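Side-chain contacts in hypothetical protein (Staphylococcus aureus subsp. aureus, PDB 2ETS), which is of unknown function but belongs to the DUF1798 family and folds as a four-helix bundle: residues Val17-Tyr22 and Asp55-Glu60; Leu63-Ile68 and Lys78-Ile83. One frame throughout, in Å; residues are numbered along the deposited sequence.

Interaction 1 (Val17-Tyr22 and Asp55-Glu60); sequences VESLIY and DSILNE. Unlike the reference sequence in segment 55-60: I57 (reference Met).
L20 of helix 12-37 and I57 of helix 43-63 form the middle of this contact. They run past each other in opposite directions. I57 points at the other helix from its CB; L20 comes near it only at its end. The branch methyl CG2 of I57 lies 3.6 Å from CD2 of L20. The same CG2 is 3.9 Å from L20 CG, so it lies alongside the CG-CD2 bond of the leucine.

The torsions explain the pairing. The CA-CB bond of I57 heads for the other helix. Its chi1 of -58° sets CG2 anti to the backbone N and sends CG1 to the N side. One isoleucine thus offers two separate arms. CG2 takes L20, while CD1, at the end of the longer arm, comes 3.7 Å from OG of S19. This last contact is a polar oxygen beside a methyl group and not a hydrogen bond.

L58 meets L20 differently. The two side chains cross at about a right angle and touch through their end methyls, with L20 CD2 3.7 Å from L58 CD2. CD2 of L20 is therefore shared between I57 and L58. L20 and L58 are both buried, whereas S19 and I57 are partly exposed. The apolar side of the contact thus grades into a more open edge. No hydrogen bond joins the two segments.

The local axes come within 10.5 Å at 150° between their directions, a near-antiparallel pairing suited to a four-helix bundle. L58 also packs on I83 and I86 of helix 76-92. On the segment 17-22 side, V17 and I21 turn to helix 100-120, touching I117 and L114.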
# COMPACT_ATOMS: atom_id res chain seq x y z
N VAL A 17 1.18 1.03 10.15
CA VAL A 17 1.41 2.03 9.13
C VAL A 17 2.86 1.93 8.60
O VAL A 17 3.09 1.91 7.36
CB VAL A 17 1.02 3.47 9.65
CG1 VAL A 17 1.29 4.56 8.61
CG2 VAL A 17 -0.47 3.54 10.01
N GLU A 18 3.81 1.83 9.52
CA GLU A 18 5.22 1.57 9.15
C GLU A 18 5.37 0.30 8.32
O GLU A 18 6.20 0.22 7.39
CB GLU A 18 6.12 1.52 10.41
CG GLU A 18 6.66 2.89 10.75
CD GLU A 18 7.39 2.96 12.09
OE1 GLU A 18 6.89 2.41 13.10
OE2 GLU A 18 8.48 3.59 12.12
N SER A 19 4.56 -0.70 8.65
CA SER A 19 4.51 -1.90 7.86
C SER A 19 4.05 -1.66 6.43
O SER A 19 4.60 -2.23 5.50
CB SER A 19 3.60 -2.93 8.51
OG SER A 19 3.82 -4.17 7.88
N LEU A 20 3.02 -0.84 6.23
CA LEU A 20 2.56 -0.54 4.89
C LEU A 20 3.59 0.31 4.14
O LEU A 20 3.81 0.15 2.95
CB LEU A 20 1.21 0.19 4.92
CG LEU A 20 -0.01 -0.60 5.37
CD1 LEU A 20 -1.19 0.34 5.53
CD2 LEU A 20 -0.34 -1.66 4.35
N ILE A 21 4.20 1.26 4.83
CA ILE A 21 5.25 2.06 4.23
C ILE A 21 6.36 1.19 3.65
O ILE A 21 6.70 1.30 2.44
CB ILE A 21 5.80 3.10 5.23
CG1 ILE A 21 4.71 4.19 5.41
CG2 ILE A 21 7.09 3.75 4.70
CD1 ILE A 21 5.02 5.24 6.48
N TYR A 22 6.89 0.30 4.48
CA TYR A 22 7.89 -0.68 4.03
C TYR A 22 7.36 -1.44 2.80
O TYR A 22 8.06 -1.56 1.79
CB TYR A 22 8.28 -1.67 5.15
CG TYR A 22 8.95 -2.96 4.64
CD1 TYR A 22 10.35 -3.05 4.43
CD2 TYR A 22 8.19 -4.08 4.38
CE1 TYR A 22 10.94 -4.25 3.96
CE2 TYR A 22 8.77 -5.26 3.94
CZ TYR A 22 10.11 -5.34 3.70
OH TYR A 22 10.56 -6.56 3.24
N ASP A 55 -3.43 -7.95 1.87
CA ASP A 55 -4.79 -7.96 2.38
C ASP A 55 -4.83 -8.18 3.90
O ASP A 55 -5.64 -7.56 4.58
CB ASP A 55 -5.65 -9.04 1.68
CG ASP A 55 -5.84 -8.76 0.19
OD1 ASP A 55 -5.58 -7.62 -0.25
OD2 ASP A 55 -6.17 -9.71 -0.55
N SER A 56 -3.94 -9.04 4.42
CA SER A 56 -3.91 -9.30 5.87
C SER A 56 -3.58 -8.02 6.61
O SER A 56 -4.25 -7.68 7.57
CB SER A 56 -2.92 -10.44 6.27
N ILE A 57 -2.59 -7.28 6.15
CA ILE A 57 -2.24 -6.03 6.81
C ILE A 57 -3.39 -5.03 6.71
O ILE A 57 -3.72 -4.38 7.68
CB ILE A 57 -0.94 -5.38 6.25
CG1 ILE A 57 0.25 -6.35 6.38
CG2 ILE A 57 -0.60 -4.10 7.03
CD1 ILE A 57 1.47 -5.90 5.55
N LEU A 58 -4.00 -4.93 5.54
CA LEU A 58 -5.08 -3.97 5.34
C LEU A 58 -6.28 -4.29 6.18
O LEU A 58 -6.89 -3.37 6.70
CB LEU A 58 -5.48 -3.86 3.87
CG LEU A 58 -4.36 -3.24 3.01
CD1 LEU A 58 -4.73 -3.19 1.55
CD2 LEU A 58 -3.93 -1.85 3.48
N ASN A 59 -6.58 -5.58 6.33
CA ASN A 59 -7.67 -6.03 7.19
C ASN A 59 -7.49 -5.56 8.63
O ASN A 59 -8.45 -5.13 9.27
CB ASN A 59 -7.83 -7.55 7.15
CG ASN A 59 -8.46 -8.03 5.86
OD1 ASN A 59 -9.09 -7.26 5.14
ND2 ASN A 59 -8.26 -9.30 5.54
N GLU A 60 -6.26 -5.63 9.11
CA GLU A 60 -5.95 -5.13 10.44
C GLU A 60 -6.16 -3.62 10.46
O GLU A 60 -6.92 -3.12 11.27
CB GLU A 60 -4.51 -5.49 10.88
CG GLU A 60 -4.33 -6.95 11.38

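Interaction 2 (Leu63-Ile68 and Lys78-Ile83); sequences LHREFI and KFELLI
F79 of helix 76-92 fits between I68 and R65 of the short helix 65-68. The apolar part is mostly this ring. Methyl CG2 of I68 approaches it obliquely, 3.3 Å from F79 CD1. The two side chains cross at about a right angle. From the R65 side the aliphatic stem does the touching, with CG 3.7 Å from F79 CE2. The guanidinium plane stands at 90° to the ring, so the two planes do not stack. CG1 of I83, one turn on, lies over one ring face, offset toward its rim.

The polar part is bridged by water. Chi1 of -178° sets R65 CG anti to the backbone N, against the ring, and the chain then runs extended to NE. NE donates to a water at 2.5 Å, and the same water donates to E80 OE2 at 2.6 Å. That 2.5 Å is short, so the water's position is doubtful. Directly, NE and OE2 are 4.1 Å apart, beyond a salt bridge. NH2 of R65 is bonded instead to OG of S76.

Apolar packing thus comes from I68 and F79, while the water's hydrogen bonds join R65 and E80, whose opposite charges probably add direct attraction.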
# COMPACT_ATOMS: atom_id res chain seq x y z
N LEU A 63 -9.62 -2.39 10.93
CA LEU A 63 -10.10 -2.42 12.31
C LEU A 63 -9.86 -1.09 13.04
O LEU A 63 -10.54 -0.80 13.98
CB LEU A 63 -9.48 -3.59 13.08
CG LEU A 63 -9.70 -5.01 12.52
CD1 LEU A 63 -8.92 -6.06 13.33
CD2 LEU A 63 -11.18 -5.38 12.44
N HIS A 64 -8.93 -0.26 12.59
CA HIS A 64 -8.72 1.06 13.20
C HIS A 64 -9.29 2.21 12.39
O HIS A 64 -8.90 3.35 12.63
CB HIS A 64 -7.24 1.33 13.41
CG HIS A 64 -6.57 0.28 14.23
ND1 HIS A 64 -6.43 0.39 15.59
CD2 HIS A 64 -6.04 -0.91 13.88
CE1 HIS A 64 -5.82 -0.68 16.05
NE2 HIS A 64 -5.58 -1.49 15.04
N ARG A 65 -10.23 1.92 11.49
CA ARG A 65 -10.84 2.94 10.60
C ARG A 65 -11.29 4.22 11.34
O ARG A 65 -10.94 5.33 10.94
CB ARG A 65 -12.03 2.34 9.84
CG ARG A 65 -12.67 3.33 8.86
CD ARG A 65 -13.88 2.80 8.10
NE ARG A 65 -14.72 3.90 7.61
CZ ARG A 65 -15.52 4.64 8.38
NH1 ARG A 65 -15.64 4.43 9.69
NH2 ARG A 65 -16.23 5.63 7.83
N GLU A 66 -12.05 4.04 12.42
CA GLU A 66 -12.64 5.15 13.19
C GLU A 66 -11.60 6.14 13.72
O GLU A 66 -11.83 7.35 13.69
CB GLU A 66 -13.50 4.62 14.36
CG GLU A 66 -14.71 3.78 13.96
N PHE A 67 -10.45 5.64 14.18
CA PHE A 67 -9.35 6.51 14.60
C PHE A 67 -8.72 7.22 13.40
O PHE A 67 -8.69 8.46 13.35
CB PHE A 67 -8.25 5.74 15.32
CG PHE A 67 -7.19 6.63 15.94
CD1 PHE A 67 -6.14 7.15 15.18
CD2 PHE A 67 -7.26 6.98 17.28
CE1 PHE A 67 -5.19 7.98 15.75
CE2 PHE A 67 -6.31 7.81 17.86
CZ PHE A 67 -5.26 8.31 17.08
N ILE A 68 -8.24 6.41 12.46
CA ILE A 68 -7.49 6.90 11.31
C ILE A 68 -8.23 8.00 10.52
O ILE A 68 -7.61 8.96 10.12
CB ILE A 68 -7.09 5.73 10.39
CG1 ILE A 68 -5.94 4.94 11.03
CG2 ILE A 68 -6.67 6.24 9.01
CD1 ILE A 68 -5.82 3.53 10.56
N LYS A 78 -11.13 9.32 1.66
CA LYS A 78 -9.68 9.24 1.47
C LYS A 78 -9.12 7.94 2.03
O LYS A 78 -8.23 7.35 1.46
CB LYS A 78 -8.98 10.44 2.13
CG LYS A 78 -9.08 11.80 1.37
CD LYS A 78 -8.05 11.96 0.24
CE LYS A 78 -6.58 12.07 0.81
NZ LYS A 78 -5.52 11.83 -0.23
N PHE A 79 -9.65 7.47 3.15
CA PHE A 79 -9.23 6.20 3.71
C PHE A 79 -9.57 5.02 2.78
O PHE A 79 -8.75 4.11 2.59
CB PHE A 79 -9.85 6.01 5.09
CG PHE A 79 -9.45 4.74 5.80
CD1 PHE A 79 -8.27 4.67 6.53
CD2 PHE A 79 -10.30 3.63 5.80
CE1 PHE A 79 -7.92 3.51 7.24
CE2 PHE A 79 -9.95 2.44 6.49
CZ PHE A 79 -8.75 2.39 7.22
N GLU A 80 -10.75 5.05 2.17
CA GLU A 80 -11.13 3.99 1.22
C GLU A 80 -10.30 4.01 -0.06
O GLU A 80 -9.92 2.96 -0.59
CB GLU A 80 -12.62 4.04 0.88
CG GLU A 80 -13.58 3.83 2.08
CD GLU A 80 -13.40 2.46 2.79
OE1 GLU A 80 -13.18 1.44 2.10
OE2 GLU A 80 -13.45 2.42 4.04
N LEU A 81 -9.99 5.19 -0.56
CA LEU A 81 -9.12 5.26 -1.73
C LEU A 81 -7.72 4.80 -1.46
O LEU A 81 -7.11 4.18 -2.31
CB LEU A 81 -9.10 6.67 -2.30
CG LEU A 81 -10.51 7.11 -2.71
CD1 LEU A 81 -10.46 8.49 -3.37
CD2 LEU A 81 -11.17 6.08 -3.64
N LEU A 82 -7.22 5.09 -0.26
CA LEU A 82 -5.90 4.71 0.11
C LEU A 82 -5.79 3.20 0.09
O LEU A 82 -4.83 2.67 -0.47
CB LEU A 82 -5.53 5.26 1.47
CG LEU A 82 -4.19 4.77 2.02
CD1 LEU A 82 -2.99 5.13 1.13
CD2 LEU A 82 -4.01 5.30 3.46
N ILE A 83 -6.79 2.52 0.64
CA ILE A 83 -6.80 1.05 0.74
C ILE A 83 -6.80 0.44 -0.66
O ILE A 83 -6.04 -0.47 -0.95
CB ILE A 83 -8.09 0.55 1.46
CG1 ILE A 83 -8.11 0.88 2.98
CG2 ILE A 83 -8.37 -0.94 1.19
CD1 ILE A 83 -6.88 0.66 3.72
O HOH W 1 -13.71 4.60 5.43

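Overall arrangement
Interaction 1 and interaction 2 lie in series along the chain, with centres about 12 Å apart. They touch through L58 and I83, whose CD2 and CD1 are 3.9 Å apart, so apolar packing runs from one to the other. I61 of helix 43-63 adds a second link, since it meets V17 and L20 as well as I68 and I83. Interaction 1 lies nearer the middle of the bundle, about 7 Å from the chain centre, against about 12 Å for interaction 2. No active site is known. A phosphate ion, probably from the crystallisation liquor, lies about 5 Å from the E80 side chain.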